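Local coordinates for type VI secretion system-associated protein TagF (Pseudomonas aeruginosa PAO1, PDB 2QNU) that is of unproven function but probably acts as an accessory or regulatory protein of the type VI secretion system, at residues A31-G36 against R85-T90; L57-I62 against H182-G187. All blocks are in the same frame, centred on the assembly; numbering follows the deposited sequence.

Contact 1 of 2, residues A31-G36 against R85-T90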
# COMPACT_ATOMS: atom_id res chain seq x y z
N ALA B 31 25.85 -10.35 -1.60
CA ALA B 31 26.27 -9.56 -2.75
C ALA B 31 25.66 -8.19 -2.65
O ALA B 31 26.28 -7.17 -2.97
CB ALA B 31 25.86 -10.25 -4.01
N TRP B 32 24.43 -8.13 -2.17
CA TRP B 32 23.79 -6.85 -2.03
C TRP B 32 24.47 -6.04 -0.91
O TRP B 32 24.67 -4.87 -1.07
CB TRP B 32 22.24 -6.95 -1.81
CG TRP B 32 21.60 -5.59 -1.46
CD1 TRP B 32 21.32 -4.56 -2.30
CD2 TRP B 32 21.29 -5.13 -0.14
NE1 TRP B 32 20.83 -3.48 -1.60
CE2 TRP B 32 20.80 -3.82 -0.26
CE3 TRP B 32 21.42 -5.70 1.13
CZ2 TRP B 32 20.38 -3.08 0.84
CZ3 TRP B 32 21.00 -4.98 2.24
CH2 TRP B 32 20.50 -3.68 2.10
N LEU B 33 24.77 -6.64 0.25
CA LEU B 33 25.47 -5.87 1.32
C LEU B 33 26.84 -5.43 0.89
O LEU B 33 27.19 -4.29 1.06
CB LEU B 33 25.67 -6.70 2.59
CG LEU B 33 24.42 -6.91 3.39
CD1 LEU B 33 24.69 -7.97 4.43
CD2 LEU B 33 23.97 -5.65 4.01
N ALA B 34 27.59 -6.34 0.28
CA ALA B 34 28.90 -6.02 -0.20
C ALA B 34 28.96 -4.85 -1.20
O ALA B 34 29.89 -4.02 -1.13
CB ALA B 34 29.53 -7.25 -0.81
N SER B 35 28.00 -4.79 -2.13
CA SER B 35 27.92 -3.70 -3.13
C SER B 35 27.65 -2.39 -2.45
O SER B 35 28.19 -1.34 -2.83
CB SER B 35 26.74 -3.96 -4.15
OG SER B 35 26.82 -5.27 -4.70
N GLY B 36 26.75 -2.45 -1.48
CA GLY B 36 26.35 -1.31 -0.67
C GLY B 36 27.51 -0.79 0.16
O GLY B 36 27.66 0.43 0.34
N ARG B 85 37.68 -6.61 10.87
CA ARG B 85 37.09 -6.30 9.57
C ARG B 85 35.59 -6.05 9.71
O ARG B 85 34.93 -6.68 10.55
CB ARG B 85 37.42 -7.42 8.60
CG ARG B 85 38.93 -7.68 8.55
CD ARG B 85 39.34 -8.99 7.88
NE ARG B 85 38.72 -10.17 8.49
CZ ARG B 85 38.99 -11.41 8.12
NH1 ARG B 85 39.90 -11.67 7.19
NH2 ARG B 85 38.35 -12.41 8.68
N TYR B 86 35.06 -5.08 8.94
CA TYR B 86 33.66 -4.64 9.04
C TYR B 86 32.67 -5.36 8.11
O TYR B 86 32.87 -5.41 6.90
CB TYR B 86 33.60 -3.12 8.82
CG TYR B 86 34.44 -2.41 9.84
CD1 TYR B 86 34.00 -2.34 11.16
CD2 TYR B 86 35.70 -1.85 9.52
CE1 TYR B 86 34.74 -1.73 12.14
CE2 TYR B 86 36.46 -1.24 10.48
CZ TYR B 86 35.97 -1.18 11.80
OH TYR B 86 36.66 -0.60 12.83
N PHE B 87 31.59 -5.92 8.67
CA PHE B 87 30.46 -6.40 7.90
C PHE B 87 29.24 -6.50 8.77
O PHE B 87 29.35 -6.88 9.93
CB PHE B 87 30.75 -7.79 7.33
CG PHE B 87 29.96 -8.10 6.15
CD1 PHE B 87 30.33 -7.59 4.89
CD2 PHE B 87 28.79 -8.92 6.23
CE1 PHE B 87 29.59 -7.90 3.78
CE2 PHE B 87 28.08 -9.22 5.12
CZ PHE B 87 28.47 -8.71 3.89
N PRO B 88 28.04 -6.12 8.25
CA PRO B 88 26.85 -6.22 9.10
C PRO B 88 26.54 -7.62 9.60
O PRO B 88 27.00 -8.60 9.07
CB PRO B 88 25.73 -5.73 8.18
CG PRO B 88 26.36 -4.82 7.29
CD PRO B 88 27.74 -5.41 7.01
N LEU B 89 25.74 -7.67 10.64
CA LEU B 89 25.21 -8.96 11.16
C LEU B 89 23.71 -8.89 10.99
O LEU B 89 23.05 -7.93 11.38
CB LEU B 89 25.53 -9.11 12.64
CG LEU B 89 24.98 -10.35 13.39
CD1 LEU B 89 25.59 -11.60 12.84
CD2 LEU B 89 25.36 -10.22 14.83
N THR B 90 23.16 -9.93 10.41
CA THR B 90 21.75 -9.95 10.12
C THR B 90 21.17 -11.16 10.78
O THR B 90 21.74 -12.21 10.69
CB THR B 90 21.53 -10.07 8.56
OG1 THR B 90 22.23 -9.03 7.92
CG2 THR B 90 20.06 -9.96 8.21
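Leu33 carries the helix side of this contact, touching Phe87 with one branch and Pro88 with the other. Its CD1 lies 3.7 Å from Phe87 CE2, and its CB meets the far corner of the same ring, 3.7 Å from Phe87 CZ, so the ring is approached by two carbons of one side chain at an oblique angle. The second branch ends with CD2 4.1 Å from Pro88 CG, where the Leu33 and Pro88 side chains lie alongside, pointing in opposed directions. At the margin of the patch, Ala34 N stands 4.3 Å from Phe87 CE1, and Leu33 CD1 comes within 4.4 Å of Thr90 OG1.

The torsion of Phe87 explains its reach: CG sits anti to the backbone N (chi1 -156°), which carries the ring to the helix although its CB does not head there. In Leu33, CG is anti to the carbonyl carbon (chi1 -73°), and from there its two methyls divide between Phe87 and Pro88. Pro88 CD lies 3.6 Å above one face of the Phe87 ring, toward its rim, on the same side of the ring plane as Leu33. Phe16 adds an edge-to-face partner, and Tyr52 of helix 48-53, Val76 of strand 71-77 and Met37 of helix 23-44 pack on Pro88. Thr90 OG1 is hydrogen-bonded to Trp29 NE1, one turn before Leu33, so the strand has a polar tie to the same helix.

The contact thus joins helix 23-44 to the loop that leads into strand 89-95. No hydrogen bond crosses between the two segments, and four of the five touching residues are buried, which implies that their meeting is essentially apolar, with the Thr90-Trp29 bond a polar tie beside it.

Contact 2 of 2, residues L57-I62 against H182-G187; sequences LWRFAI and HWWGRG. With ACT (acetate ion), chain F.
Trp184 and Phe60 both place CG between the backbone N and the carbonyl carbon (chi1 71° in Trp184), while Arg59 sets CG anti to its carbonyl carbon and runs extended from CG to NE. The Trp184 indole consequently lies across the Arg59 stem: Arg59 CB sits over the centre of its six-membered ring, 3.9 Å from the centroid, a CH-pi contact 18° off the normal. Farther along, Arg59 CD is 3.5 Å from Trp184 NE1, and the guanidinium stands almost upright on the indole plane. Water 4 accepts from Trp184 NE1 and, weakly, from Arg59 NH1.

On the other sheet face, Phe60 CB presses over Trp183, 3.5 Å from Trp183 CE3, and Ile62 CD1 reaches the far rim of that indole.

Strands 58-62 and 180-185 are antiparallel neighbours in the seven-stranded sheet. Arg59-Trp184 and Ala61-His182 are hydrogen-bonded pairs flanking the non-hydrogen-bonded Phe60-Trp183. The straightest bond, His182 N to Ala61 O, spans 2.9 Å with 175° at the hydrogen. Around Leu57, three waters link its backbone to those of Arg186 and Gly187.

Arg59 NH2 lies over a face of the Arg186 guanidinium, 3.4 Å from Arg186 NH1, with the planes nearly perpendicular. Glu116 salt-bridges both arginines and Glu113 takes Arg186 NH2, which probably offsets the like charges. At the opposite end, water 5 joins Ala61 O to His182 ND1, while His182 NE2 donates to acetate OXT at 2.6 Å, an ion probably from the crystallisation liquor.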
# COMPACT_ATOMS: atom_id res chain seq x y z
N LEU B 57 20.08 0.22 13.74
CA LEU B 57 19.67 -1.12 13.43
C LEU B 57 18.39 -0.93 12.61
O LEU B 57 17.51 -0.11 13.00
CB LEU B 57 19.38 -1.91 14.72
CG LEU B 57 20.65 -2.48 15.40
CD1 LEU B 57 21.51 -1.36 16.04
CD2 LEU B 57 20.25 -3.51 16.39
N TRP B 58 18.36 -1.60 11.42
CA TRP B 58 17.24 -1.54 10.54
C TRP B 58 16.48 -2.87 10.53
O TRP B 58 16.98 -3.91 10.23
CB TRP B 58 17.70 -1.16 9.15
CG TRP B 58 18.25 0.20 9.10
CD1 TRP B 58 19.55 0.54 9.03
CD2 TRP B 58 17.51 1.41 9.06
NE1 TRP B 58 19.69 1.92 8.99
CE2 TRP B 58 18.44 2.47 8.98
CE3 TRP B 58 16.14 1.70 9.02
CZ2 TRP B 58 18.06 3.80 8.93
CZ3 TRP B 58 15.76 3.01 9.02
CH2 TRP B 58 16.72 4.05 8.98
N ARG B 59 15.24 -2.77 10.90
CA ARG B 59 14.27 -3.84 10.73
C ARG B 59 13.82 -3.78 9.25
O ARG B 59 13.78 -2.72 8.68
CB ARG B 59 13.07 -3.53 11.59
CG ARG B 59 13.41 -3.34 13.04
CD ARG B 59 12.30 -2.72 13.83
NE ARG B 59 12.74 -2.42 15.21
CZ ARG B 59 11.96 -1.92 16.16
NH1 ARG B 59 10.67 -1.74 15.93
NH2 ARG B 59 12.43 -1.67 17.36
N PHE B 60 13.56 -4.92 8.64
CA PHE B 60 13.15 -4.96 7.28
C PHE B 60 12.14 -6.06 6.95
O PHE B 60 12.08 -7.09 7.60
CB PHE B 60 14.38 -5.10 6.38
CG PHE B 60 15.16 -6.38 6.60
CD1 PHE B 60 14.79 -7.56 5.96
CD2 PHE B 60 16.29 -6.38 7.40
CE1 PHE B 60 15.52 -8.72 6.16
CE2 PHE B 60 17.01 -7.52 7.62
CZ PHE B 60 16.66 -8.69 7.02
N ALA B 61 11.40 -5.80 5.88
CA ALA B 61 10.61 -6.79 5.19
C ALA B 61 10.77 -6.63 3.68
O ALA B 61 10.57 -5.54 3.11
CB ALA B 61 9.21 -6.63 5.57
N ILE B 62 11.22 -7.71 3.08
CA ILE B 62 11.58 -7.78 1.67
C ILE B 62 10.67 -8.76 0.92
O ILE B 62 10.50 -9.90 1.30
CB ILE B 62 13.00 -8.19 1.56
CG1 ILE B 62 13.85 -7.06 2.27
CG2 ILE B 62 13.40 -8.44 0.09
CD1 ILE B 62 15.28 -7.40 2.43
N HIS B 182 10.95 -2.69 2.63
CA HIS B 182 10.65 -1.73 3.67
C HIS B 182 11.71 -1.88 4.79
O HIS B 182 12.15 -2.99 5.12
CB HIS B 182 9.26 -1.95 4.27
CG HIS B 182 8.13 -1.47 3.39
ND1 HIS B 182 7.57 -2.24 2.40
CD2 HIS B 182 7.52 -0.26 3.32
CE1 HIS B 182 6.65 -1.53 1.76
NE2 HIS B 182 6.58 -0.33 2.32
N TRP B 183 12.09 -0.75 5.35
CA TRP B 183 13.19 -0.65 6.31
C TRP B 183 12.74 0.37 7.32
O TRP B 183 12.25 1.45 6.91
CB TRP B 183 14.41 -0.12 5.59
CG TRP B 183 14.76 -0.88 4.40
CD1 TRP B 183 14.26 -0.67 3.10
CD2 TRP B 183 15.69 -1.94 4.30
NE1 TRP B 183 14.84 -1.57 2.24
CE2 TRP B 183 15.71 -2.36 2.93
CE3 TRP B 183 16.53 -2.60 5.23
CZ2 TRP B 183 16.50 -3.41 2.49
CZ3 TRP B 183 17.31 -3.64 4.79
CH2 TRP B 183 17.33 -4.02 3.43
N TRP B 184 12.75 -0.01 8.61
CA TRP B 184 12.26 0.91 9.64
C TRP B 184 12.98 0.65 10.96
O TRP B 184 13.67 -0.35 11.10
CB TRP B 184 10.77 0.83 9.82
CG TRP B 184 10.26 -0.43 10.47
CD1 TRP B 184 9.87 -0.56 11.74
CD2 TRP B 184 10.06 -1.71 9.85
NE1 TRP B 184 9.46 -1.87 11.99
CE2 TRP B 184 9.59 -2.59 10.83
CE3 TRP B 184 10.27 -2.21 8.55
CZ2 TRP B 184 9.31 -3.89 10.57
CZ3 TRP B 184 9.98 -3.51 8.30
CH2 TRP B 184 9.52 -4.35 9.29
N GLY B 185 12.78 1.54 11.92
CA GLY B 185 13.30 1.32 13.24
C GLY B 185 13.42 2.57 14.07
O GLY B 185 12.81 3.59 13.75
N ARG B 186 14.18 2.45 15.18
CA ARG B 186 14.28 3.54 16.20
C ARG B 186 15.20 4.67 15.76
O ARG B 186 15.13 5.77 16.29
CB ARG B 186 14.79 3.01 17.53
CG ARG B 186 13.98 1.92 18.11
CD ARG B 186 14.50 1.43 19.52
NE ARG B 186 13.35 0.97 20.28
CZ ARG B 186 13.11 -0.28 20.62
NH1 ARG B 186 13.96 -1.28 20.37
NH2 ARG B 186 12.02 -0.53 21.27
N GLY B 187 16.01 4.44 14.75
CA GLY B 187 16.94 5.50 14.32
C GLY B 187 18.19 5.59 15.18
O GLY B 187 18.59 4.62 15.80
C ACT F . 5.44 2.68 2.41
O ACT F . 6.59 2.67 2.98
OXT ACT F . 4.99 1.62 1.83
CH3 ACT F . 4.69 3.93 2.40
O HOH W 1 16.07 0.13 15.45
O HOH W 2 16.29 2.32 12.51
O HOH W 3 18.59 1.77 15.90
O HOH W 4 8.61 -3.28 14.38
O HOH W 5 8.24 -4.90 1.70

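Both contacts are largely buried and reach the same sheet, with centres 16 Å apart. Contact 2 lies nearer the middle of the chain and joins two adjacent strands, whereas contact 1 sets a helix against the entry to another strand. Contact 1 is carried mainly by apolar side chains, with no hydrogen bond between its segments; contact 2 adds backbone hydrogen bonds, CH-pi packing, and waters and charged groups along its length, Arg186 being the exposed residue. Helix 23-44, through Trp32 CH2 at 3.5 Å from Trp183 CH2, packs on the Phe60/Trp183 face, while Thr90 CG2 on strand 89-95 lies 3.8 Å from Phe60 CZ.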